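Uncharacterized protein YhfS (Escherichia coli, PDB 4J8L) is of unknown function but carries pyridoxal 5'-phosphate covalently attached to a lysine and may have cysteine synthase activity, a tentative assignment. Local coordinates at residues Leu257-Gly262 against Thr349-Leu354; Phe319-Leu322 against Phe326-Ala329; Tyr173-Val178 against Arg237-Ala242. All blocks are in the same frame, centred on the assembly; numbering follows the deposited sequence.

How the contacts relate
Contacts 1 and 3 share helix 229-261, contact 1 near its C-terminal end and contact 3 further back, where the helix packs on a loop of the large domain; their nearest atoms are about 15 Å apart. Contact 2 lies apart, on strand 318-320 and helix 324-329, yet is nested in the chain loop closed by contact 1, and the two meet through Phe319, whose CE2 lies 3.9 Å from CG of Leu354. Contacts 2 and 3 do not touch, their nearest atoms about 9 Å apart. Along the chain, Lys196, which carries the pyridoxal phosphate, falls between the two segments of contact 3. A bound nickel ion lies about 10 Å from the side chain of Leu322.

Contact 1 of 3, residues Leu257-Gly262 against Thr349-Leu354; sequences LALLNG and TVLRIL
Leu260 and Leu351 meet through their methyl ends, CD2 of Leu260 lying 4.0 Å from CD1 of Leu351. The two side chains slide past each other in opposite directions. The same CD2 of Leu260 also faces CD1 of Leu354 at 4.3 Å, and one methyl thus bears on two leucines a helical turn apart. A looser touch, Leu259 CD1 to Leu351 CD2 at 4.4 Å, extends the apolar patch toward the more open side of the interface. Leu351 reaches both of its partners because it forks: CG stands opposite the backbone N (chi1 -166°), and the two methyls are divided between Leu260 and Leu259.

No hydrogen bond crosses this interface, and the polar bonding is internal to each helix. Leu257 O accepts from Asn261 N in the last full turn of the first helix, while Gly262 N divides itself weakly between Ala258 O and Leu259 O as the chain leaves that turn. On the second helix, Arg352 makes a salt bridge with Glu356, well away from the leucines.

The axes of the helical pieces 257-261 and 349-354 stay 11.2 Å apart at their nearest, inclined by 41°, and the segments bury just 143 Å² between them; only the leucine ends span the gap. Both segments lie in the C-terminal part, the end of the long helix 229-261 and helix 347-360, of what is probably a fold-type I pyridoxal phosphate protein, where helices cover an antiparallel sheet. Leu260 settles on Ala271 of strand 268-275 and on Leu281 and Val283 of strand 279-285, Leu354 packs on Phe285, Val350 and Ile353 lean on strand 318-320, and the loop residues Ala264 and Val265 lie against Leu351.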
ATOM      1  N   LEU A 257       4.175 -19.988  -7.496  1.00 19.19           N
ATOM      2  CA  LEU A 257       5.557 -19.806  -7.945  1.00 23.00           C
ATOM      3  C   LEU A 257       6.308 -21.131  -8.012  1.00 21.33           C
ATOM      4  O   LEU A 257       6.989 -21.418  -8.999  1.00 22.94           O
ATOM      5  CB  LEU A 257       6.311 -18.830  -7.036  1.00 18.50           C
ATOM      6  CG  LEU A 257       7.776 -18.581  -7.401  1.00 21.98           C
ATOM      7  CD1 LEU A 257       7.912 -17.882  -8.756  1.00 25.24           C
ATOM      8  CD2 LEU A 257       8.489 -17.772  -6.313  1.00 25.99           C
ATOM      9  N   ALA A 258       6.173 -21.946  -6.971  1.00 20.52           N
ATOM     10  CA  ALA A 258       6.837 -23.247  -6.941  1.00 21.57           C
ATOM     11  C   ALA A 258       6.382 -24.148  -8.089  1.00 23.86           C
ATOM     12  O   ALA A 258       7.203 -24.811  -8.731  1.00 24.23           O
ATOM     13  CB  ALA A 258       6.613 -23.936  -5.596  1.00 18.83           C
ATOM     14  N   LEU A 259       5.076 -24.174  -8.338  1.00 22.03           N
ATOM     15  CA  LEU A 259       4.532 -24.981  -9.427  1.00 17.47           C
ATOM     16  C   LEU A 259       5.075 -24.530 -10.783  1.00 21.27           C
ATOM     17  O   LEU A 259       5.463 -25.360 -11.605  1.00 24.91           O
ATOM     18  CB  LEU A 259       3.002 -24.940  -9.421  1.00 18.69           C
ATOM     19  CG  LEU A 259       2.313 -25.692  -8.278  1.00 21.67           C
ATOM     20  CD1 LEU A 259       0.858 -25.261  -8.144  1.00 22.74           C
ATOM     21  CD2 LEU A 259       2.423 -27.194  -8.513  1.00 23.83           C
ATOM     22  N   LEU A 260       5.118 -23.220 -11.011  1.00 22.15           N
ATOM     23  CA  LEU A 260       5.630 -22.695 -12.272  1.00 23.45           C
ATOM     24  C   LEU A 260       7.113 -22.993 -12.427  1.00 26.10           C
ATOM     25  O   LEU A 260       7.566 -23.390 -13.500  1.00 27.53           O
ATOM     26  CB  LEU A 260       5.387 -21.191 -12.378  1.00 21.89           C
ATOM     27  CG  LEU A 260       3.923 -20.792 -12.538  1.00 22.70           C
ATOM     28  CD1 LEU A 260       3.752 -19.275 -12.466  1.00 24.35           C
ATOM     29  CD2 LEU A 260       3.378 -21.345 -13.847  1.00 25.36           C
ATOM     30  N   ASN A 261       7.869 -22.805 -11.348  1.00 29.45           N
ATOM     31  CA  ASN A 261       9.297 -23.112 -11.365  1.00 23.85           C
ATOM     32  C   ASN A 261       9.567 -24.603 -11.560  1.00 27.14           C
ATOM     33  O   ASN A 261      10.646 -24.995 -12.010  1.00 32.17           O
ATOM     34  CB  ASN A 261       9.980 -22.611 -10.092  1.00 26.67           C
ATOM     35  CG  ASN A 261      10.289 -21.127 -10.145  1.00 27.70           C
ATOM     36  OD1 ASN A 261      10.324 -20.532 -11.219  1.00 33.84           O
ATOM     37  ND2 ASN A 261      10.519 -20.525  -8.986  1.00 29.36           N
ATOM     38  N   GLY A 262       8.585 -25.425 -11.211  1.00 30.82           N
ATOM     39  CA  GLY A 262       8.692 -26.863 -11.367  1.00 28.73           C
ATOM     40  C   GLY A 262       8.298 -27.330 -12.752  1.00 28.00           C
ATOM     41  O   GLY A 262       8.373 -28.518 -13.053  1.00 33.49           O
ATOM     42  N   THR A 349      -6.565 -22.594  -9.644  1.00 18.60           N
ATOM     43  CA  THR A 349      -7.384 -21.772 -10.531  1.00 19.10           C
ATOM     44  C   THR A 349      -6.513 -20.909 -11.441  1.00 20.27           C
ATOM     45  O   THR A 349      -6.759 -20.813 -12.641  1.00 18.56           O
ATOM     46  CB  THR A 349      -8.345 -20.873  -9.726  1.00 16.87           C
ATOM     47  OG1 THR A 349      -9.359 -21.688  -9.128  1.00 17.52           O
ATOM     48  CG2 THR A 349      -9.012 -19.824 -10.610  1.00 17.76           C
ATOM     49  N   VAL A 350      -5.489 -20.281 -10.876  1.00 16.90           N
ATOM     50  CA  VAL A 350      -4.613 -19.437 -11.684  1.00 16.24           C
ATOM     51  C   VAL A 350      -3.895 -20.280 -12.733  1.00 18.77           C
ATOM     52  O   VAL A 350      -3.803 -19.888 -13.908  1.00 20.05           O
ATOM     53  CB  VAL A 350      -3.590 -18.679 -10.816  1.00 16.58           C
ATOM     54  CG1 VAL A 350      -2.568 -17.955 -11.694  1.00 16.94           C
ATOM     55  CG2 VAL A 350      -4.309 -17.683  -9.909  1.00 18.38           C
ATOM     56  N   LEU A 351      -3.419 -21.449 -12.318  1.00 18.72           N
ATOM     57  CA  LEU A 351      -2.718 -22.355 -13.231  1.00 19.96           C
ATOM     58  C   LEU A 351      -3.647 -22.825 -14.349  1.00 22.39           C
ATOM     59  O   LEU A 351      -3.246 -22.892 -15.517  1.00 22.11           O
ATOM     60  CB  LEU A 351      -2.154 -23.547 -12.455  1.00 22.00           C
ATOM     61  CG  LEU A 351      -1.128 -24.478 -13.082  1.00 32.21           C
ATOM     62  CD1 LEU A 351       0.155 -23.716 -13.355  1.00 29.60           C
ATOM     63  CD2 LEU A 351      -0.869 -25.638 -12.140  1.00 32.71           C
ATOM     64  N   ARG A 352      -4.890 -23.139 -13.993  1.00 19.48           N
ATOM     65  CA  ARG A 352      -5.861 -23.588 -14.979  1.00 21.46           C
ATOM     66  C   ARG A 352      -6.166 -22.492 -15.995  1.00 23.70           C
ATOM     67  O   ARG A 352      -6.184 -22.733 -17.198  1.00 22.46           O
ATOM     68  CB  ARG A 352      -7.153 -24.056 -14.309  1.00 17.95           C
ATOM     69  CG  ARG A 352      -8.222 -24.514 -15.313  1.00 19.88           C
ATOM     70  CD  ARG A 352      -9.528 -24.928 -14.626  1.00 22.05           C
ATOM     71  NE  ARG A 352     -10.127 -23.838 -13.851  1.00 22.87           N
ATOM     72  CZ  ARG A 352     -10.742 -22.788 -14.389  1.00 22.36           C
ATOM     73  NH1 ARG A 352     -10.831 -22.670 -15.712  1.00 19.35           N
ATOM     74  NH2 ARG A 352     -11.248 -21.839 -13.605  1.00 22.60           N
ATOM     75  N   ILE A 353      -6.416 -21.282 -15.509  1.00 19.27           N
ATOM     76  CA  ILE A 353      -6.701 -20.177 -16.415  1.00 17.64           C
ATOM     77  C   ILE A 353      -5.501 -19.927 -17.327  1.00 17.28           C
ATOM     78  O   ILE A 353      -5.655 -19.702 -18.536  1.00 19.26           O
ATOM     79  CB  ILE A 353      -7.077 -18.891 -15.641  1.00 14.84           C
ATOM     80  CG1 ILE A 353      -8.422 -19.081 -14.938  1.00 17.42           C
ATOM     81  CG2 ILE A 353      -7.154 -17.704 -16.590  1.00 20.11           C
ATOM     82  CD1 ILE A 353      -8.758 -17.929 -13.989  1.00 21.97           C
ATOM     83  N   LEU A 354      -4.301 -19.989 -16.755  1.00 17.22           N
ATOM     84  CA  LEU A 354      -3.077 -19.843 -17.551  1.00 19.78           C
ATOM     85  C   LEU A 354      -2.992 -20.890 -18.659  1.00 23.55           C
ATOM     86  O   LEU A 354      -2.754 -20.556 -19.824  1.00 22.86           O
ATOM     87  CB  LEU A 354      -1.844 -19.967 -16.662  1.00 24.11           C
ATOM     88  CG  LEU A 354      -1.084 -18.694 -16.311  1.00 35.66           C
ATOM     89  CD1 LEU A 354       0.157 -19.045 -15.515  1.00 38.86           C
ATOM     90  CD2 LEU A 354      -0.718 -17.935 -17.580  1.00 29.81           C
TER

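Contact 2 of 3, residues Phe319-Leu322 against Phe326-Ala329; sequences FYRL and FRQA
The carbonyl oxygen of Leu322 accepts a hydrogen bond from NE of Arg327, 3.0 Å away. The bond is moderately bent, 150° at the hydrogen, and the donor stands well above the carbonyl plane; the oxygen in turn is tilted somewhat from the guanidinium plane. A bend in the arginine chain at chi3 (-76°) folds NE back to this oxygen, and the aliphatic part of the side chain rests on the same residue, with Arg327 CG 3.7 Å from Leu322 CB. One long side chain therefore grips Leu322 by both a polar and an apolar part, and an alanine in place of Arg327 would probably leave Leu322 O without this donor and Leu322 CB without the packing of CG.

The contact spans a tight strand-to-helix connection in the small domain: strand 318-320, at the edge of the four-stranded antiparallel sheet, runs out into Leu322, and the chain then turns directly into helix 324-329. Ser323 OG is hydrogen-bonded to Phe326 N in the first turn of that helix, and Arg321 O is bonded to Arg339 NE of the adjacent strand.

Two arginines come close beyond the hydrogen bond. Arg321 NE and Arg327 NH2 are 3.9 Å apart, with the guanidinium planes nearly perpendicular, 86° apart. The like charges would disfavour the approach somewhat, although Arg327 NH1 also has a long, weak ion pair with Glu334. The Arg321 chain lies over Tyr320: its CG sits 4.0 Å above the ring centre, and one guanidinium face has Tyr320 CZ beneath it, toward the rim.

On the apolar side of Leu322, CD1 meets Phe326 obliquely, 4.0 Å from CD2 of the ring. Ser333 touches both side chains, and an acetic acid molecule, probably from the crystallisation liquor, lies about 3 Å from the Phe326 side chain.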
ATOM      1  N   PHE A 319      -5.068 -10.712 -14.039  1.00 13.93           N
ATOM      2  CA  PHE A 319      -4.015 -10.972 -15.043  1.00 13.61           C
ATOM      3  C   PHE A 319      -3.890  -9.658 -15.810  1.00 14.56           C
ATOM      4  O   PHE A 319      -4.851  -9.246 -16.469  1.00 16.17           O
ATOM      5  CB  PHE A 319      -4.444 -12.060 -16.033  1.00 15.02           C
ATOM      6  CG  PHE A 319      -4.325 -13.486 -15.525  1.00 15.32           C
ATOM      7  CD1 PHE A 319      -4.815 -13.862 -14.277  1.00 16.44           C
ATOM      8  CD2 PHE A 319      -3.789 -14.470 -16.352  1.00 16.10           C
ATOM      9  CE1 PHE A 319      -4.731 -15.191 -13.855  1.00 15.06           C
ATOM     10  CE2 PHE A 319      -3.694 -15.791 -15.945  1.00 19.21           C
ATOM     11  CZ  PHE A 319      -4.173 -16.160 -14.693  1.00 16.26           C
ATOM     12  N   TYR A 320      -2.728  -8.998 -15.724  1.00 15.23           N
ATOM     13  CA  TYR A 320      -2.606  -7.600 -16.126  1.00 16.12           C
ATOM     14  C   TYR A 320      -1.284  -7.350 -16.840  1.00 19.23           C
ATOM     15  O   TYR A 320      -0.335  -8.118 -16.695  1.00 15.64           O
ATOM     16  CB  TYR A 320      -2.678  -6.701 -14.878  1.00 18.08           C
ATOM     17  CG  TYR A 320      -3.038  -5.249 -15.124  1.00 21.47           C
ATOM     18  CD1 TYR A 320      -4.018  -4.899 -16.052  1.00 24.02           C
ATOM     19  CD2 TYR A 320      -2.418  -4.231 -14.412  1.00 24.81           C
ATOM     20  CE1 TYR A 320      -4.356  -3.568 -16.275  1.00 23.52           C
ATOM     21  CE2 TYR A 320      -2.744  -2.898 -14.627  1.00 26.52           C
ATOM     22  CZ  TYR A 320      -3.717  -2.573 -15.559  1.00 25.85           C
ATOM     23  OH  TYR A 320      -4.061  -1.253 -15.773  1.00 25.71           O
ATOM     24  N   ARG A 321      -1.230  -6.261 -17.598  1.00 16.47           N
ATOM     25  CA  ARG A 321       0.020  -5.818 -18.197  1.00 17.65           C
ATOM     26  C   ARG A 321       1.061  -5.429 -17.139  1.00 19.33           C
ATOM     27  O   ARG A 321       0.749  -5.280 -15.961  1.00 18.82           O
ATOM     28  CB  ARG A 321      -0.244  -4.630 -19.135  1.00 24.05           C
ATOM     29  CG  ARG A 321      -0.895  -3.433 -18.445  1.00 30.70           C
ATOM     30  CD  ARG A 321      -1.332  -2.372 -19.455  1.00 43.28           C
ATOM     31  NE  ARG A 321      -1.552  -1.070 -18.826  1.00 46.86           N
ATOM     32  CZ  ARG A 321      -2.747  -0.549 -18.553  1.00 53.28           C
ATOM     33  NH1 ARG A 321      -3.856  -1.214 -18.853  1.00 51.16           N
ATOM     34  NH2 ARG A 321      -2.832   0.644 -17.979  1.00 59.43           N
ATOM     35  N   LEU A 322       2.305  -5.263 -17.577  1.00 19.32           N
ATOM     36  CA  LEU A 322       3.375  -4.799 -16.701  1.00 16.97           C
ATOM     37  C   LEU A 322       3.219  -3.312 -16.387  1.00 19.39           C
ATOM     38  O   LEU A 322       2.512  -2.589 -17.090  1.00 22.98           O
ATOM     39  CB  LEU A 322       4.735  -5.051 -17.363  1.00 20.30           C
ATOM     40  CG  LEU A 322       4.977  -6.498 -17.801  1.00 22.73           C
ATOM     41  CD1 LEU A 322       6.292  -6.634 -18.554  1.00 23.04           C
ATOM     42  CD2 LEU A 322       4.950  -7.429 -16.589  1.00 25.44           C
ATOM     43  N   PHE A 326       8.231  -0.070 -15.408  1.00 26.89           N
ATOM     44  CA  PHE A 326       8.977  -1.250 -15.824  1.00 25.11           C
ATOM     45  C   PHE A 326       9.045  -1.344 -17.344  1.00 23.25           C
ATOM     46  O   PHE A 326      10.097  -1.635 -17.903  1.00 24.01           O
ATOM     47  CB  PHE A 326       8.379  -2.534 -15.249  1.00 23.62           C
ATOM     48  CG  PHE A 326       9.246  -3.744 -15.468  1.00 25.41           C
ATOM     49  CD1 PHE A 326      10.281  -4.035 -14.596  1.00 28.97           C
ATOM     50  CD2 PHE A 326       9.033  -4.580 -16.551  1.00 25.54           C
ATOM     51  CE1 PHE A 326      11.088  -5.142 -14.798  1.00 29.14           C
ATOM     52  CE2 PHE A 326       9.834  -5.687 -16.758  1.00 29.39           C
ATOM     53  CZ  PHE A 326      10.862  -5.970 -15.883  1.00 30.06           C
ATOM     54  N   ARG A 327       7.915  -1.105 -18.000  1.00 22.99           N
ATOM     55  CA  ARG A 327       7.882  -1.118 -19.462  1.00 24.18           C
ATOM     56  C   ARG A 327       8.786  -0.050 -20.073  1.00 28.48           C
ATOM     57  O   ARG A 327       9.409  -0.277 -21.114  1.00 24.94           O
ATOM     58  CB  ARG A 327       6.445  -0.987 -19.955  1.00 21.63           C
ATOM     59  CG  ARG A 327       5.626  -2.219 -19.637  1.00 26.22           C
ATOM     60  CD  ARG A 327       4.267  -2.190 -20.287  1.00 34.56           C
ATOM     61  NE  ARG A 327       3.356  -1.284 -19.604  1.00 36.73           N
ATOM     62  CZ  ARG A 327       2.719  -0.284 -20.200  1.00 51.60           C
ATOM     63  NH1 ARG A 327       2.900  -0.066 -21.498  1.00 53.25           N
ATOM     64  NH2 ARG A 327       1.902   0.493 -19.499  1.00 58.10           N
ATOM     65  N   GLN A 328       8.873   1.107 -19.424  1.00 28.16           N
ATOM     66  CA  GLN A 328       9.778   2.156 -19.875  1.00 31.84           C
ATOM     67  C   GLN A 328      11.228   1.686 -19.818  1.00 27.87           C
ATOM     68  O   GLN A 328      12.023   1.948 -20.727  1.00 30.93           O
ATOM     69  CB  GLN A 328       9.617   3.412 -19.018  1.00 40.03           C
ATOM     70  CG  GLN A 328       8.279   4.119 -19.170  1.00 51.41           C
ATOM     71  CD  GLN A 328       8.269   5.479 -18.498  1.00 58.29           C
ATOM     72  OE1 GLN A 328       9.183   6.284 -18.692  1.00 60.34           O
ATOM     73  NE2 GLN A 328       7.240   5.740 -17.696  1.00 59.99           N
ATOM     74  N   ALA A 329      11.566   0.979 -18.747  1.00 30.93           N
ATOM     75  CA  ALA A 329      12.936   0.526 -18.530  1.00 30.17           C
ATOM     76  C   ALA A 329      13.268  -0.693 -19.384  1.00 28.60           C
ATOM     77  O   ALA A 329      14.425  -0.914 -19.745  1.00 31.64           O
ATOM     78  CB  ALA A 329      13.156   0.216 -17.055  1.00 31.60           C
TER

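Contact 3 of 3, residues Tyr173-Val178 against Arg237-Ala242; sequences YAVMKV and RGLVFA
Met176, present as selenomethionine, lies across Leu239 at about a right angle and spans from it to Ala242 one turn further along the helix. Its loop follows strand 167-170 of the large domain's mixed sheet, whose strand order is that of fold-type I pyridoxal phosphate enzymes, and the contact ties this loop to the long helix 229-261. Three parts of the one side chain do the touching. CB of Met176 packs against the methyl CB of Ala242 at 4.0 Å, and CG stands 3.9 Å from CD1 of Leu239. The chain then bends at chi2 (-53°) and brings the terminal methyl CE beside the helix backbone, 3.7 Å from Leu239 O.

No hydrogen bond joins the two segments, which meet by van der Waals packing, burying 173 Å². Leu21 of helix 11-28 touches both Met176 and Leu239, adding to the apolar cluster. Val175 adds a slight touch, its CG1 4.5 Å from Leu239 CD1. The loop itself is anchored by Lys177, whose NZ forms a salt bridge with Glu310 and donates a weak hydrogen bond to Tyr173 O at 3.1 Å.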
ATOM      1  N   TYR A 173      -0.377  -0.984  -0.060  1.00 13.87           N
ATOM      2  CA  TYR A 173      -0.150  -2.383  -0.452  1.00 18.53           C
ATOM      3  C   TYR A 173       0.771  -3.129   0.519  1.00 17.88           C
ATOM      4  O   TYR A 173       1.103  -4.290   0.302  1.00 18.30           O
ATOM      5  CB  TYR A 173       0.407  -2.494  -1.870  1.00 18.42           C
ATOM      6  CG  TYR A 173      -0.532  -2.152  -3.002  1.00 14.68           C
ATOM      7  CD1 TYR A 173      -1.859  -2.573  -3.008  1.00 15.54           C
ATOM      8  CD2 TYR A 173      -0.069  -1.449  -4.109  1.00 15.05           C
ATOM      9  CE1 TYR A 173      -2.696  -2.278  -4.079  1.00 16.06           C
ATOM     10  CE2 TYR A 173      -0.890  -1.149  -5.166  1.00 18.47           C
ATOM     11  CZ  TYR A 173      -2.206  -1.568  -5.157  1.00 18.36           C
ATOM     12  OH  TYR A 173      -3.014  -1.266  -6.237  1.00 17.86           O
ATOM     13  N   ALA A 174       1.196  -2.458   1.582  1.00 16.19           N
ATOM     14  CA  ALA A 174       1.980  -3.127   2.614  1.00 15.35           C
ATOM     15  C   ALA A 174       1.206  -3.305   3.923  1.00 16.83           C
ATOM     16  O   ALA A 174       1.539  -4.173   4.732  1.00 15.79           O
ATOM     17  CB  ALA A 174       3.285  -2.357   2.879  1.00 17.41           C
ATOM     18  N   VAL A 175       0.196  -2.466   4.145  1.00 14.39           N
ATOM     19  CA  VAL A 175      -0.505  -2.457   5.429  1.00 15.50           C
ATOM     20  C   VAL A 175      -1.206  -3.784   5.673  1.00 16.48           C
ATOM     21  O   VAL A 175      -1.864  -4.314   4.770  1.00 16.37           O
ATOM     22  CB  VAL A 175      -1.518  -1.303   5.507  1.00 15.33           C
ATOM     23  CG1 VAL A 175      -2.268  -1.327   6.846  1.00 16.76           C
ATOM     24  CG2 VAL A 175      -0.803   0.033   5.334  1.00 16.92           C
HETATM   25  N   MSE A 176      -1.040  -4.321   6.886  1.00 14.78           N
HETATM   26  CA  MSE A 176      -1.597  -5.624   7.266  1.00 15.53           C
HETATM   27  C   MSE A 176      -0.995  -6.811   6.518  1.00 17.69           C
HETATM   28  O   MSE A 176      -1.491  -7.937   6.637  1.00 18.21           O
HETATM   29  CB  MSE A 176      -3.128  -5.661   7.127  1.00 18.31           C
HETATM   30  CG  MSE A 176      -3.864  -4.802   8.125  1.00 15.22           C
HETATM   31 SE   MSE A 176      -3.300  -5.211   9.968  0.75 24.17          SE
HETATM   32  CE  MSE A 176      -4.958  -4.756  10.906  1.00 17.61           C
ATOM     33  N   LYS A 177       0.070  -6.566   5.765  1.00 16.49           N
ATOM     34  CA  LYS A 177       0.723  -7.629   5.011  1.00 17.49           C
ATOM     35  C   LYS A 177       2.160  -7.866   5.480  1.00 19.10           C
ATOM     36  O   LYS A 177       2.775  -8.879   5.132  1.00 18.27           O
ATOM     37  CB  LYS A 177       0.717  -7.289   3.523  1.00 17.78           C
ATOM     38  CG  LYS A 177      -0.668  -7.283   2.901  1.00 21.06           C
ATOM     39  CD  LYS A 177      -0.536  -7.582   1.418  1.00 32.80           C
ATOM     40  CE  LYS A 177      -1.084  -6.472   0.578  1.00 29.97           C
ATOM     41  NZ  LYS A 177      -0.598  -6.605  -0.823  1.00 21.28           N
ATOM     42  N   VAL A 178       2.690  -6.915   6.246  1.00 16.00           N
ATOM     43  CA  VAL A 178       4.025  -7.018   6.833  1.00 17.61           C
ATOM     44  C   VAL A 178       3.974  -6.731   8.327  1.00 18.03           C
ATOM     45  O   VAL A 178       2.957  -6.261   8.852  1.00 18.45           O
ATOM     46  CB  VAL A 178       5.035  -6.048   6.173  1.00 16.80           C
ATOM     47  CG1 VAL A 178       5.112  -6.297   4.665  1.00 19.33           C
ATOM     48  CG2 VAL A 178       4.658  -4.597   6.452  1.00 17.85           C
ATOM     49  N   ARG A 237     -14.042  -2.704   9.414  1.00 16.29           N
ATOM     50  CA  ARG A 237     -14.494  -4.001   8.910  1.00 19.36           C
ATOM     51  C   ARG A 237     -13.498  -4.553   7.899  1.00 17.23           C
ATOM     52  O   ARG A 237     -13.115  -5.727   7.957  1.00 22.46           O
ATOM     53  CB  ARG A 237     -15.881  -3.892   8.271  1.00 22.14           C
ATOM     54  CG  ARG A 237     -16.387  -5.186   7.632  1.00 32.64           C
ATOM     55  CD  ARG A 237     -17.785  -4.992   7.051  1.00 38.99           C
ATOM     56  NE  ARG A 237     -18.502  -3.943   7.770  1.00 37.70           N
ATOM     57  CZ  ARG A 237     -19.484  -3.216   7.249  1.00 43.78           C
ATOM     58  NH1 ARG A 237     -19.881  -3.434   6.001  1.00 49.29           N
ATOM     59  NH2 ARG A 237     -20.065  -2.270   7.977  1.00 46.04           N
ATOM     60  N   GLY A 238     -13.077  -3.704   6.970  1.00 16.23           N
ATOM     61  CA  GLY A 238     -12.160  -4.154   5.936  1.00 17.35           C
ATOM     62  C   GLY A 238     -10.817  -4.533   6.528  1.00 18.20           C
ATOM     63  O   GLY A 238     -10.229  -5.561   6.183  1.00 17.12           O
ATOM     64  N   LEU A 239     -10.343  -3.703   7.447  1.00 15.49           N
ATOM     65  CA  LEU A 239      -9.048  -3.908   8.064  1.00 14.01           C
ATOM     66  C   LEU A 239      -8.991  -5.183   8.896  1.00 15.65           C
ATOM     67  O   LEU A 239      -7.951  -5.826   8.958  1.00 16.94           O
ATOM     68  CB  LEU A 239      -8.711  -2.701   8.929  1.00 18.66           C
ATOM     69  CG  LEU A 239      -7.271  -2.225   9.050  1.00 31.07           C
ATOM     70  CD1 LEU A 239      -6.585  -2.053   7.701  1.00 23.48           C
ATOM     71  CD2 LEU A 239      -7.314  -0.906   9.771  1.00 29.45           C
ATOM     72  N   VAL A 240     -10.093  -5.533   9.561  1.00 14.50           N
ATOM     73  CA  VAL A 240     -10.152  -6.776  10.334  1.00 13.90           C
ATOM     74  C   VAL A 240     -10.001  -8.007   9.432  1.00 16.15           C
ATOM     75  O   VAL A 240      -9.372  -9.001   9.819  1.00 17.32           O
ATOM     76  CB  VAL A 240     -11.462  -6.878  11.162  1.00 15.46           C
ATOM     77  CG1 VAL A 240     -11.632  -8.257  11.762  1.00 17.51           C
ATOM     78  CG2 VAL A 240     -11.467  -5.813  12.274  1.00 17.24           C
ATOM     79  N   PHE A 241     -10.570  -7.939   8.228  1.00 16.71           N
ATOM     80  CA  PHE A 241     -10.492  -9.048   7.265  1.00 16.23           C
ATOM     81  C   PHE A 241      -9.118  -9.083   6.559  1.00 14.56           C
ATOM     82  O   PHE A 241      -8.697 -10.112   6.039  1.00 16.40           O
ATOM     83  CB  PHE A 241     -11.558  -8.879   6.169  1.00 18.36           C
ATOM     84  CG  PHE A 241     -12.944  -9.353   6.540  1.00 25.46           C
ATOM     85  CD1 PHE A 241     -13.158 -10.617   7.058  1.00 22.00           C
ATOM     86  CD2 PHE A 241     -14.044  -8.541   6.300  1.00 37.04           C
ATOM     87  CE1 PHE A 241     -14.441 -11.052   7.372  1.00 27.89           C
ATOM     88  CE2 PHE A 241     -15.328  -8.969   6.608  1.00 38.94           C
ATOM     89  CZ  PHE A 241     -15.521 -10.228   7.153  1.00 32.68           C
ATOM     90  N   ALA A 242      -8.426  -7.952   6.523  1.00 12.74           N
ATOM     91  CA  ALA A 242      -7.237  -7.833   5.672  1.00 14.62           C
ATOM     92  C   ALA A 242      -6.067  -8.791   5.967  1.00 13.37           C
ATOM     93  O   ALA A 242      -5.572  -9.443   5.041  1.00 16.35           O
ATOM     94  CB  ALA A 242      -6.758  -6.377   5.589  1.00 15.28           C
TER